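Local coordinates for uncharacterized protein (Parabacteroides distasonis, PDB 3LM3), which is of unknown function but is probably a glycoside hydrolase or deacetylase, at residues Ser195-His198 / Phe199-Ala203; Phe325-Leu328 / Trp329-Gln332; Gln332-Ser335 / Asn336-Asn340; Phe362-Lys365 / Glu366-Leu369; Lys404-Lys407 / Asp408-Leu411. All blocks are in the same frame, centred on the assembly; numbering follows the deposited sequence. Where two conformers were deposited one is given.

Interaction 1: residues Ser195-His198 / Phe199-Ala203; sequences STEH and FCKPA
K201 reaches back along the loop to E197: NZ of K201 lies 2.7 Å from OE1 of E197 in a salt bridge, approaching from above the carboxylate plane, 44° out of it. A water accepts from the same NZ and donates to OE2 of E197. The lysine gets there because its chain is extended, with CG anti to the backbone N (chi1 174°); on the way CE passes OG of S195 at 3.9 Å. OE1 of E197 also accepts A394 N, and NZ of K201 also donates to L392 O. Two successive type I beta turns, S195 to H198 and H198 to K201, shape the backbone. The second carries K201 N to H198 O at 3.0 Å, and S195 N to K201 O at 2.8 Å draws the two ends of the loop together. OG of S195 accepts from E197 N, an ST turn, and also bonds to D208. Among the rings, ND1 of H198 accepts C200 N at 3.0 Å within 1° of the imidazole plane, which helps to set the ring's rotation. The F199 ring lies nearly parallel to that imidazole but slid aside, with little overlap, while SG of C200 sits at the imidazole edge.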
loop_
_atom_site.group_PDB
_atom_site.type_symbol
_atom_site.label_atom_id
_atom_site.label_comp_id
_atom_site.label_asym_id
_atom_site.label_seq_id
_atom_site.Cartn_x
_atom_site.Cartn_y
_atom_site.Cartn_z
ATOM N N SER A 195 7.779 -0.405 -14.704
ATOM C CA SER A 195 8.012 -0.277 -16.135
ATOM C C SER A 195 7.285 0.927 -16.735
ATOM O O SER A 195 6.167 1.261 -16.334
ATOM C CB SER A 195 7.447 -1.524 -16.797
ATOM O OG SER A 195 7.619 -1.541 -18.205
ATOM N N THR A 196 7.894 1.545 -17.759
ATOM C CA THR A 196 7.190 2.551 -18.534
ATOM C C THR A 196 5.900 1.993 -19.172
ATOM O O THR A 196 4.981 2.759 -19.487
ATOM C CB THR A 196 8.116 3.140 -19.624
ATOM O OG1 THR A 196 8.679 2.100 -20.395
ATOM C CG2 THR A 196 9.254 3.973 -18.989
ATOM N N GLU A 197 5.806 0.673 -19.289
ATOM C CA GLU A 197 4.605 0.040 -19.816
ATOM C C GLU A 197 3.405 0.082 -18.886
ATOM O O GLU A 197 2.283 0.154 -19.353
ATOM C CB GLU A 197 4.870 -1.421 -20.172
ATOM C CG GLU A 197 5.870 -1.599 -21.302
ATOM C CD GLU A 197 6.165 -3.046 -21.634
ATOM O OE1 GLU A 197 5.447 -3.964 -21.134
ATOM O OE2 GLU A 197 7.152 -3.270 -22.359
ATOM N N HIS A 198 3.625 -0.047 -17.570
ATOM C CA HIS A 198 2.540 -0.277 -16.643
ATOM C C HIS A 198 3.058 -0.183 -15.209
ATOM O O HIS A 198 4.049 -0.843 -14.858
ATOM C CB HIS A 198 1.938 -1.663 -16.873
ATOM C CG HIS A 198 0.565 -1.828 -16.298
ATOM N ND1 HIS A 198 0.289 -1.823 -14.938
ATOM C CD2 HIS A 198 -0.626 -2.022 -16.920
ATOM C CE1 HIS A 198 -1.012 -1.993 -14.768
ATOM N NE2 HIS A 198 -1.583 -2.144 -15.955
ATOM N N PHE A 199 2.366 0.631 -14.411
ATOM C CA PHE A 199 2.753 0.882 -13.029
ATOM C C PHE A 199 2.788 -0.381 -12.149
ATOM O O PHE A 199 3.468 -0.392 -11.123
ATOM C CB PHE A 199 1.885 2.000 -12.387
ATOM C CG PHE A 199 0.508 1.569 -11.943
ATOM C CD1 PHE A 199 -0.449 1.176 -12.849
ATOM C CD2 PHE A 199 0.143 1.671 -10.605
ATOM C CE1 PHE A 199 -1.726 0.818 -12.423
ATOM C CE2 PHE A 199 -1.141 1.339 -10.178
ATOM C CZ PHE A 199 -2.068 0.873 -11.079
ATOM N N CYS A 200 2.049 -1.438 -12.523
ATOM C CA CYS A 200 2.034 -2.695 -11.777
ATOM C C CYS A 200 3.127 -3.683 -12.210
ATOM O O CYS A 200 3.332 -4.730 -11.554
ATOM C CB CYS A 200 0.700 -3.395 -11.971
ATOM S SG CYS A 200 -0.671 -2.622 -11.082
ATOM N N LYS A 201 3.803 -3.394 -13.327
ATOM C CA LYS A 201 4.792 -4.289 -13.924
ATOM C C LYS A 201 6.198 -3.860 -13.511
ATOM O O LYS A 201 6.577 -2.699 -13.738
ATOM C CB LYS A 201 4.685 -4.229 -15.465
ATOM C CG LYS A 201 5.753 -5.017 -16.159
ATOM C CD LYS A 201 5.566 -5.088 -17.694
ATOM C CE LYS A 201 6.908 -5.368 -18.372
ATOM N NZ LYS A 201 6.664 -5.971 -19.735
ATOM N N PRO A 202 7.005 -4.751 -12.949
ATOM C CA PRO A 202 8.418 -4.403 -12.804
ATOM C C PRO A 202 9.118 -4.094 -14.145
ATOM O O PRO A 202 8.924 -4.803 -15.129
ATOM C CB PRO A 202 9.030 -5.644 -12.148
ATOM C CG PRO A 202 7.854 -6.307 -11.419
ATOM C CD PRO A 202 6.697 -6.063 -12.369
ATOM N N ALA A 203 9.906 -3.024 -14.182
ATOM C CA ALA A 203 10.773 -2.766 -15.327
ATOM C C ALA A 203 11.617 -4.006 -15.607
ATOM O O ALA A 203 12.212 -4.598 -14.707
ATOM C CB ALA A 203 11.656 -1.531 -15.056
HETATM O O HOH W 1 9.218 -4.358 -20.650
#

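Interaction 2: residues Phe325-Leu328 / Trp329-Gln332; sequences FGEL and WRKQ
E327 and R330 lie side by side on one flank of the helix, pointing the same way, with the carboxylate and guanidinium planes almost perpendicular, 88° apart. NH1 of R330 is 2.9 Å from OE1 of E327 in a salt bridge that lies in the guanidinium plane and uses the syn lone pair of the oxygen. The two chains reach it differently: E327 bends at chi2 (-68°), whereas R330 runs straight out to NE and brushes OE1 of E327 with its CD at 3.5 Å. NH2 of R330 takes a second carboxylate, D211, so the guanidinium is held between two acids. One residue further on, L328 and K331 also run alongside each other, CD2 of L328 meeting CE of K331 at 4.1 Å before the lysine's NZ goes on to L15 O. Helical i to i+4 bonds carry the backbone beneath, with W329 N to F325 O at 3.0 Å and R330 N to G326 O at 2.9 Å. F325 stacks on W281, while the W329 ring stacks on Y333 and its NE1 bonds to Y341 OH. Helix 322-332 thereby packs F325 and L328 on strand 21-29 of the parallel sheet, while F325, W329 and R330 also touch strand 213-216.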
loop_
_atom_site.group_PDB
_atom_site.type_symbol
_atom_site.label_atom_id
_atom_site.label_comp_id
_atom_site.label_asym_id
_atom_site.label_seq_id
_atom_site.Cartn_x
_atom_site.Cartn_y
_atom_site.Cartn_z
ATOM N N PHE A 325 11.570 5.098 3.935
ATOM C CA PHE A 325 11.652 3.673 3.683
ATOM C C PHE A 325 11.954 3.413 2.212
ATOM O O PHE A 325 12.810 2.595 1.890
ATOM C CB PHE A 325 10.363 2.946 4.094
ATOM C CG PHE A 325 10.379 1.501 3.689
ATOM C CD1 PHE A 325 11.212 0.587 4.325
ATOM C CD2 PHE A 325 9.628 1.066 2.594
ATOM C CE1 PHE A 325 11.309 -0.731 3.862
ATOM C CE2 PHE A 325 9.717 -0.205 2.129
ATOM C CZ PHE A 325 10.533 -1.143 2.774
ATOM N N GLY A 326 11.246 4.078 1.309
ATOM C CA GLY A 326 11.514 3.888 -0.121
ATOM C C GLY A 326 12.948 4.205 -0.476
ATOM O O GLY A 326 13.554 3.510 -1.279
ATOM N N GLU A 327 13.504 5.258 0.120
ATOM C CA GLU A 327 14.905 5.592 -0.170
ATOM C C GLU A 327 15.860 4.606 0.475
ATOM O O GLU A 327 16.893 4.327 -0.124
ATOM C CB GLU A 327 15.252 7.024 0.198
ATOM C CG GLU A 327 14.591 8.060 -0.711
ATOM C CD GLU A 327 15.113 8.047 -2.131
ATOM O OE1 GLU A 327 16.173 7.451 -2.441
ATOM O OE2 GLU A 327 14.438 8.654 -2.975
ATOM N N LEU A 328 15.519 4.025 1.637
ATOM C CA LEU A 328 16.347 2.929 2.160
ATOM C C LEU A 328 16.369 1.744 1.200
ATOM O O LEU A 328 17.419 1.143 0.957
ATOM C CB LEU A 328 15.858 2.451 3.539
ATOM C CG LEU A 328 16.195 3.345 4.711
ATOM C CD1 LEU A 328 15.401 2.917 5.947
ATOM C CD2 LEU A 328 17.727 3.355 4.977
ATOM N N TRP A 329 15.221 1.416 0.621
ATOM C CA TRP A 329 15.138 0.326 -0.339
ATOM C C TRP A 329 15.977 0.641 -1.583
ATOM O O TRP A 329 16.779 -0.176 -2.029
ATOM C CB TRP A 329 13.680 0.008 -0.677
ATOM C CG TRP A 329 13.511 -1.204 -1.513
ATOM C CD1 TRP A 329 13.266 -2.472 -1.087
ATOM C CD2 TRP A 329 13.516 -1.265 -2.945
ATOM N NE1 TRP A 329 13.151 -3.322 -2.153
ATOM C CE2 TRP A 329 13.304 -2.601 -3.311
ATOM C CE3 TRP A 329 13.696 -0.309 -3.952
ATOM C CZ2 TRP A 329 13.251 -3.019 -4.650
ATOM C CZ3 TRP A 329 13.638 -0.718 -5.269
ATOM C CH2 TRP A 329 13.413 -2.056 -5.608
ATOM N N ARG A 330 15.831 1.848 -2.093
ATOM C CA ARG A 330 16.528 2.306 -3.300
ATOM C C ARG A 330 18.042 2.355 -3.096
ATOM O O ARG A 330 18.800 2.191 -4.061
ATOM C CB ARG A 330 15.981 3.698 -3.645
ATOM C CG ARG A 330 16.584 4.365 -4.857
ATOM C CD ARG A 330 15.641 5.504 -5.341
ATOM N NE ARG A 330 16.257 6.270 -6.429
ATOM C CZ ARG A 330 17.010 7.348 -6.293
ATOM N NH1 ARG A 330 17.239 7.928 -5.117
ATOM N NH2 ARG A 330 17.532 7.909 -7.388
ATOM N N LYS A 331 18.485 2.572 -1.868
ATOM C CA LYS A 331 19.914 2.555 -1.572
ATOM C C LYS A 331 20.517 1.158 -1.767
ATOM O O LYS A 331 21.679 1.038 -2.189
ATOM C CB LYS A 331 20.149 3.068 -0.152
ATOM C CG LYS A 331 21.593 3.187 0.261
ATOM C CD LYS A 331 21.768 4.222 1.361
ATOM C CE LYS A 331 21.121 3.781 2.664
ATOM N NZ LYS A 331 21.692 4.518 3.841
ATOM N N GLN A 332 19.732 0.134 -1.473
ATOM C CA GLN A 332 20.196 -1.258 -1.510
ATOM C C GLN A 332 19.920 -1.947 -2.848
ATOM O O GLN A 332 20.753 -2.714 -3.336
ATOM C CB GLN A 332 19.530 -2.038 -0.375
ATOM C CG GLN A 332 19.936 -3.495 -0.262
ATOM C CD GLN A 332 21.383 -3.666 0.141
ATOM O OE1 GLN A 332 21.975 -2.791 0.752
ATOM N NE2 GLN A 332 21.961 -4.816 -0.197
#

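Interaction 3: residues Gln332-Ser335 / Asn336-Asn340; sequences QYKS and NDDWN
D338 reaches back to the chain just after the helix, its atoms meeting Y333, K334 and S335 in turn. CB lies 3.4 Å from O of S335 and also touches the ring of Y333 at CD1. With CG beside its own backbone N (chi1 -69°), the carboxylate turns toward K334: OD2 accepts K334 N at 2.9 Å from the anti side, 16° out of the carboxylate plane, and S335 N more weakly. OD1 takes a bond from a water that also contacts OG of S335 at 2.6 Å. The backbone of D338 closes a type I beta turn, its N bonding to S335 O at 3.2 Å, and its carbonyl O lies at the edge of the Y333 ring. OG of S335 accepts D337 N at 3.0 Å. Replacing S335 with alanine would probably leave D337 N without this acceptor and remove the water's contact with the hydroxyl, so that the turn is held less firmly. Beyond the turn, NE1 of W339 gives a bond to OD1 of N336 at 2.8 Å, in the indole plane, and CB of W339 touches CD1 of Y333 at 3.9 Å. The loop joins helix 322-332 to strand 341-346: the Y333 ring stacks on W329 of the helix, W339 meets W329 of the helix and Y341 of the strand, and D337 forms a salt bridge with K365 of the next hairpin.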
loop_
_atom_site.group_PDB
_atom_site.type_symbol
_atom_site.label_atom_id
_atom_site.label_comp_id
_atom_site.label_asym_id
_atom_site.label_seq_id
_atom_site.Cartn_x
_atom_site.Cartn_y
_atom_site.Cartn_z
ATOM N N GLN A 332 19.732 0.134 -1.473
ATOM C CA GLN A 332 20.196 -1.258 -1.510
ATOM C C GLN A 332 19.920 -1.947 -2.848
ATOM O O GLN A 332 20.753 -2.714 -3.336
ATOM C CB GLN A 332 19.530 -2.038 -0.375
ATOM C CG GLN A 332 19.936 -3.495 -0.262
ATOM C CD GLN A 332 21.383 -3.666 0.141
ATOM O OE1 GLN A 332 21.975 -2.791 0.752
ATOM N NE2 GLN A 332 21.961 -4.816 -0.197
ATOM N N TYR A 333 18.763 -1.680 -3.440
ATOM C CA TYR A 333 18.295 -2.381 -4.627
ATOM C C TYR A 333 18.309 -1.411 -5.785
ATOM O O TYR A 333 17.623 -0.393 -5.739
ATOM C CB TYR A 333 16.852 -2.901 -4.398
ATOM C CG TYR A 333 16.728 -3.904 -3.258
ATOM C CD1 TYR A 333 16.903 -5.261 -3.502
ATOM C CD2 TYR A 333 16.488 -3.508 -1.956
ATOM C CE1 TYR A 333 16.829 -6.194 -2.458
ATOM C CE2 TYR A 333 16.419 -4.439 -0.904
ATOM C CZ TYR A 333 16.590 -5.773 -1.183
ATOM O OH TYR A 333 16.531 -6.693 -0.154
ATOM N N LYS A 334 19.097 -1.719 -6.814
ATOM C CA LYS A 334 19.311 -0.801 -7.921
ATOM C C LYS A 334 18.623 -1.183 -9.224
ATOM O O LYS A 334 18.539 -0.360 -10.145
ATOM C CB LYS A 334 20.813 -0.672 -8.176
ATOM C CG LYS A 334 21.606 -0.116 -6.980
ATOM C CD LYS A 334 21.081 1.271 -6.576
ATOM C CE LYS A 334 21.889 1.900 -5.494
ATOM N NZ LYS A 334 21.273 3.186 -5.084
ATOM N N SER A 335 18.156 -2.422 -9.319
ATOM C CA SER A 335 17.350 -2.877 -10.471
ATOM C C SER A 335 16.432 -3.956 -9.966
ATOM O O SER A 335 16.558 -4.416 -8.826
ATOM C CB SER A 335 18.209 -3.422 -11.602
ATOM O OG SER A 335 18.568 -4.752 -11.347
ATOM N N ASN A 336 15.522 -4.406 -10.810
ATOM C CA ASN A 336 14.642 -5.470 -10.405
ATOM C C ASN A 336 15.261 -6.847 -10.481
ATOM O O ASN A 336 14.625 -7.820 -10.119
ATOM C CB ASN A 336 13.338 -5.404 -11.196
ATOM C CG ASN A 336 12.561 -4.121 -10.920
ATOM O OD1 ASN A 336 12.498 -3.646 -9.771
ATOM N ND2 ASN A 336 11.947 -3.555 -11.953
ATOM N N ASP A 337 16.528 -6.923 -10.873
ATOM C CA ASP A 337 17.256 -8.179 -10.756
ATOM C C ASP A 337 17.717 -8.438 -9.327
ATOM O O ASP A 337 18.157 -9.545 -9.014
ATOM C CB ASP A 337 18.502 -8.171 -11.640
ATOM C CG ASP A 337 18.184 -8.109 -13.117
ATOM O OD1 ASP A 337 17.183 -8.713 -13.547
ATOM O OD2 ASP A 337 19.007 -7.498 -13.840
ATOM N N ASP A 338 17.651 -7.422 -8.476
ATOM C CA ASP A 338 18.262 -7.463 -7.154
ATOM C C ASP A 338 17.342 -8.018 -6.064
ATOM O O ASP A 338 17.811 -8.255 -4.949
ATOM C CB ASP A 338 18.721 -6.058 -6.727
ATOM C CG ASP A 338 19.886 -5.542 -7.535
ATOM O OD1 ASP A 338 20.531 -6.331 -8.271
ATOM O OD2 ASP A 338 20.185 -4.325 -7.400
ATOM N N TRP A 339 16.057 -8.212 -6.370
ATOM C CA TRP A 339 15.101 -8.697 -5.383
ATOM C C TRP A 339 14.336 -9.914 -5.871
ATOM O O TRP A 339 14.227 -10.175 -7.056
ATOM C CB TRP A 339 14.106 -7.609 -4.962
ATOM C CG TRP A 339 13.343 -6.972 -6.086
ATOM C CD1 TRP A 339 13.666 -5.815 -6.733
ATOM C CD2 TRP A 339 12.113 -7.431 -6.680
ATOM N NE1 TRP A 339 12.728 -5.520 -7.671
ATOM C CE2 TRP A 339 11.773 -6.504 -7.681
ATOM C CE3 TRP A 339 11.274 -8.518 -6.463
ATOM C CZ2 TRP A 339 10.645 -6.650 -8.473
ATOM C CZ3 TRP A 339 10.139 -8.651 -7.252
ATOM C CH2 TRP A 339 9.854 -7.734 -8.257
ATOM N N ASN A 340 13.843 -10.681 -4.908
ATOM C CA ASN A 340 13.092 -11.888 -5.166
ATOM C C ASN A 340 12.365 -12.153 -3.857
ATOM O O ASN A 340 13.000 -12.487 -2.869
ATOM C CB ASN A 340 14.043 -13.031 -5.562
ATOM C CG ASN A 340 13.328 -14.284 -5.982
ATOM O OD1 ASN A 340 12.233 -14.562 -5.554
ATOM N ND2 ASN A 340 13.979 -15.058 -6.861
HETATM O O HOH W 2 21.110 -4.979 -10.702
#

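Interaction 4: residues Phe362-Lys365 / Glu366-Leu369; sequences FMNK and EFRL
N364 grips the turn at the tight end of the contact. Its OD1 accepts two backbone donors, E366 N at 2.8 Å in the carbonyl plane and F367 N at 3.0 Å from above it. With chi1 61°, CG lies between backbone N and carbonyl carbon, and ND2 sits 3.4 Å from CZ over one face of the F367 ring, amide and ring nearly perpendicular, and bonds to Y444 OH. An alanine here would probably leave both turn NH groups without their shared acceptor and uncover that ring face. The turn closes the antiparallel hairpin 357-363/367-374. F362 and L369 are the hydrogen-bonded pair, F362 N to L369 O and L369 N to F362 O, each 2.8 Å, with CD1 of F362 alongside CD2 of L369 at 4.1 Å; N364 N to F367 O follows. M363 (selenomethionine) and R368 meet at CG and CB, 3.9 Å apart. Looser are the partly exposed K365 and E366, whose charged ends diverge to salt bridges with D337 and K442; E366 also bonds to Y443.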
loop_
_atom_site.group_PDB
_atom_site.type_symbol
_atom_site.label_atom_id
_atom_site.label_comp_id
_atom_site.label_asym_id
_atom_site.label_seq_id
_atom_site.Cartn_x
_atom_site.Cartn_y
_atom_site.Cartn_z
ATOM N N PHE A 362 5.313 -15.881 -4.375
ATOM C CA PHE A 362 6.626 -15.718 -4.987
ATOM C C PHE A 362 6.523 -14.528 -5.924
ATOM O O PHE A 362 5.605 -14.475 -6.751
ATOM C CB PHE A 362 6.999 -16.975 -5.787
ATOM C CG PHE A 362 6.972 -18.235 -4.975
ATOM C CD1 PHE A 362 5.774 -18.892 -4.739
ATOM C CD2 PHE A 362 8.150 -18.752 -4.408
ATOM C CE1 PHE A 362 5.726 -20.051 -3.998
ATOM C CE2 PHE A 362 8.102 -19.928 -3.650
ATOM C CZ PHE A 362 6.890 -20.555 -3.442
HETATM N N MSE A 363 7.430 -13.578 -5.801
HETATM C CA MSE A 363 7.397 -12.381 -6.629
HETATM C C MSE A 363 8.806 -12.033 -7.085
HETATM O O MSE A 363 9.728 -11.902 -6.267
HETATM C CB MSE A 363 6.834 -11.195 -5.835
HETATM C CG MSE A 363 5.412 -11.374 -5.385
HETATM SE SE MSE A 363 4.990 -10.318 -3.823
HETATM C CE MSE A 363 3.070 -10.721 -3.666
ATOM N N ASN A 364 8.965 -11.916 -8.392
ATOM C CA ASN A 364 10.263 -11.549 -8.958
ATOM C C ASN A 364 10.034 -10.637 -10.182
ATOM O O ASN A 364 8.900 -10.296 -10.507
ATOM C CB ASN A 364 11.075 -12.807 -9.283
ATOM C CG ASN A 364 10.386 -13.679 -10.300
ATOM O OD1 ASN A 364 10.213 -13.299 -11.451
ATOM N ND2 ASN A 364 9.923 -14.854 -9.847
ATOM N N LYS A 365 11.108 -10.220 -10.841
ATOM C CA LYS A 365 10.991 -9.290 -11.964
ATOM C C LYS A 365 10.084 -9.815 -13.073
ATOM O O LYS A 365 9.434 -9.063 -13.765
ATOM C CB LYS A 365 12.384 -8.998 -12.537
ATOM C CG LYS A 365 12.396 -8.059 -13.727
ATOM C CD LYS A 365 13.794 -7.804 -14.242
ATOM C CE LYS A 365 14.224 -8.849 -15.214
ATOM N NZ LYS A 365 15.597 -8.593 -15.821
ATOM N N GLU A 366 10.093 -11.134 -13.268
ATOM C CA GLU A 366 9.437 -11.725 -14.423
ATOM C C GLU A 366 8.037 -12.281 -14.185
ATOM O O GLU A 366 7.307 -12.446 -15.146
ATOM C CB GLU A 366 10.344 -12.744 -15.083
ATOM C CG GLU A 366 11.504 -12.067 -15.820
ATOM C CD GLU A 366 12.365 -13.052 -16.604
ATOM O OE1 GLU A 366 13.075 -13.855 -15.974
ATOM O OE2 GLU A 366 12.303 -12.998 -17.844
ATOM N N PHE A 367 7.674 -12.570 -12.934
ATOM C CA PHE A 367 6.317 -13.015 -12.623
ATOM C C PHE A 367 6.044 -12.961 -11.123
ATOM O O PHE A 367 6.968 -12.880 -10.305
ATOM C CB PHE A 367 6.052 -14.437 -13.132
ATOM C CG PHE A 367 6.902 -15.509 -12.484
ATOM C CD1 PHE A 367 8.131 -15.868 -13.023
ATOM C CD2 PHE A 367 6.463 -16.183 -11.352
ATOM C CE1 PHE A 367 8.902 -16.884 -12.441
ATOM C CE2 PHE A 367 7.240 -17.182 -10.753
ATOM C CZ PHE A 367 8.467 -17.526 -11.307
ATOM N N ARG A 368 4.757 -13.024 -10.798
ATOM C CA ARG A 368 4.362 -13.449 -9.461
ATOM C C ARG A 368 3.578 -14.738 -9.560
ATOM O O ARG A 368 2.938 -15.027 -10.582
ATOM C CB ARG A 368 3.571 -12.355 -8.717
ATOM C CG ARG A 368 2.179 -12.090 -9.269
ATOM C CD ARG A 368 1.378 -11.089 -8.476
ATOM N NE ARG A 368 -0.044 -11.279 -8.705
ATOM C CZ ARG A 368 -1.009 -10.542 -8.191
ATOM N NH1 ARG A 368 -0.737 -9.437 -7.500
ATOM N NH2 ARG A 368 -2.263 -10.889 -8.374
ATOM N N LEU A 369 3.603 -15.477 -8.465
ATOM C CA LEU A 369 2.995 -16.793 -8.367
ATOM C C LEU A 369 2.484 -17.001 -6.947
ATOM O O LEU A 369 3.226 -16.803 -6.007
ATOM C CB LEU A 369 4.019 -17.881 -8.680
ATOM C CG LEU A 369 3.654 -19.349 -8.449
ATOM C CD1 LEU A 369 2.635 -19.833 -9.497
ATOM C CD2 LEU A 369 4.918 -20.246 -8.524
#

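Interaction 5: residues Lys404-Lys407 / Asp408-Leu411; sequences KPAK and DWSL
The backbone of 404-411 runs on as irregular loop, but at A406 to W409 it bends enough for the indole to fold back on the carbonyl three residues earlier. NE1 of W409 donates to O of A406 at 2.7 Å. The acceptor lies in the indole plane, while the donor stands 44° above the carbonyl plane of A406, and the N-H...O angle of 141° is bent. CD1 of W409 also comes close to that oxygen, at 3.2 Å, and CB of A406 lies 3.9 Å from NE1. The tryptophan reaches this position with CG beside its own backbone N (chi1 -69°). The buried ring packs on E396 and P397 of the same loop and on A115 of helix 114-117. On D408, CG is anti to the backbone N, and OD1 accepts S410 N at 3.1 Å nearly along the C-O direction. In one of its two conformers, OG of S410 probably bonds to D185 N. The D408 to S410 bond makes an Asx turn, set in the long loop between strand 383-389 and helix 434-443.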
loop_
_atom_site.group_PDB
_atom_site.type_symbol
_atom_site.label_atom_id
_atom_site.label_comp_id
_atom_site.label_asym_id
_atom_site.label_seq_id
_atom_site.Cartn_x
_atom_site.Cartn_y
_atom_site.Cartn_z
ATOM N N LYS A 404 -15.256 10.227 -18.285
ATOM C CA LYS A 404 -15.005 8.884 -18.857
ATOM C C LYS A 404 -13.823 8.235 -18.122
ATOM O O LYS A 404 -12.693 8.153 -18.620
ATOM C CB LYS A 404 -14.786 8.914 -20.359
ATOM C CG LYS A 404 -13.875 9.951 -20.876
ATOM C CD LYS A 404 -14.371 10.440 -22.231
ATOM C CE LYS A 404 -13.331 11.188 -23.049
ATOM N NZ LYS A 404 -12.194 11.732 -22.283
ATOM N N PRO A 405 -14.096 7.814 -16.908
ATOM C CA PRO A 405 -13.035 7.195 -16.149
ATOM C C PRO A 405 -12.597 5.845 -16.703
ATOM O O PRO A 405 -13.334 5.169 -17.449
ATOM C CB PRO A 405 -13.639 7.017 -14.755
ATOM C CG PRO A 405 -15.076 7.179 -14.909
ATOM C CD PRO A 405 -15.363 7.880 -16.165
ATOM N N ALA A 406 -11.371 5.483 -16.336
ATOM C CA ALA A 406 -10.837 4.142 -16.574
ATOM C C ALA A 406 -10.570 3.533 -15.192
ATOM O O ALA A 406 -9.597 3.873 -14.516
ATOM C CB ALA A 406 -9.567 4.210 -17.408
ATOM N N LYS A 407 -11.474 2.670 -14.736
ATOM C CA LYS A 407 -11.411 2.171 -13.353
ATOM C C LYS A 407 -10.571 0.906 -13.205
ATOM O O LYS A 407 -10.128 0.624 -12.101
ATOM C CB LYS A 407 -12.816 1.943 -12.797
ATOM C CG LYS A 407 -13.626 3.227 -12.705
ATOM C CD LYS A 407 -14.883 3.012 -11.880
ATOM C CE LYS A 407 -15.750 4.251 -11.852
ATOM N NZ LYS A 407 -16.557 4.293 -10.595
ATOM N N ASP A 408 -10.301 0.206 -14.291
ATOM C CA ASP A 408 -9.620 -1.096 -14.240
ATOM C C ASP A 408 -8.230 -1.017 -14.831
ATOM O O ASP A 408 -8.030 -1.004 -16.036
ATOM C CB ASP A 408 -10.448 -2.177 -14.947
ATOM C CG ASP A 408 -9.844 -3.588 -14.802
ATOM O OD1 ASP A 408 -8.797 -3.751 -14.129
ATOM O OD2 ASP A 408 -10.441 -4.541 -15.365
ATOM N N TRP A 409 -7.258 -0.913 -13.916
ATOM C CA TRP A 409 -5.838 -0.861 -14.267
ATOM C C TRP A 409 -5.097 -2.157 -13.929
ATOM O O TRP A 409 -3.869 -2.182 -13.915
ATOM C CB TRP A 409 -5.172 0.326 -13.560
ATOM C CG TRP A 409 -5.628 1.650 -14.088
ATOM C CD1 TRP A 409 -6.894 2.141 -14.064
ATOM C CD2 TRP A 409 -4.820 2.657 -14.715
ATOM N NE1 TRP A 409 -6.930 3.374 -14.654
ATOM C CE2 TRP A 409 -5.673 3.711 -15.071
ATOM C CE3 TRP A 409 -3.466 2.754 -15.051
ATOM C CZ2 TRP A 409 -5.218 4.844 -15.736
ATOM C CZ3 TRP A 409 -3.009 3.896 -15.664
ATOM C CH2 TRP A 409 -3.887 4.912 -16.033
ATOM N N SER A 410 -5.825 -3.233 -13.658
ATOM C CA SER A 410 -5.177 -4.474 -13.257
ATOM C C SER A 410 -4.328 -5.080 -14.348
ATOM O O SER A 410 -4.654 -4.993 -15.531
ATOM C CB SER A 410 -6.203 -5.498 -12.780
ATOM O OG SER A 410 -6.884 -5.033 -11.613
ATOM N N LEU A 411 -3.244 -5.708 -13.931
ATOM C CA LEU A 411 -2.368 -6.456 -14.834
ATOM C C LEU A 411 -2.682 -7.935 -14.636
ATOM O O LEU A 411 -2.358 -8.537 -13.601
ATOM C CB LEU A 411 -0.898 -6.117 -14.548
ATOM C CG LEU A 411 0.103 -6.506 -15.641
ATOM C CD1 LEU A 411 1.428 -5.743 -15.468
ATOM C CD2 LEU A 411 0.332 -8.040 -15.685
#

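Along the chain the contacts come in numerical order, and interactions 2 and 3 share Q332. Interaction 2 ends helix 322-332, interaction 3 is the loop from it to strand 341-346, and interaction 4 is the hairpin of the next two strands, 357-363 and 367-374, in the same four-stranded antiparallel sheet. Interactions 3 and 4, with centres 13 Å apart, are tied by the D337-K365 salt bridge and by W339 lying on N364. Interaction 1 touches 3, 4 and 5: A203 probably bonds to N336, P202 packs on W339 and K365, and F199 and K201 meet W409 and L411. Interactions 2 and 5, 29 Å between centres, do not touch. Loop 195-203 of the DUF3863 range thus meets 404-411 of DUF3864.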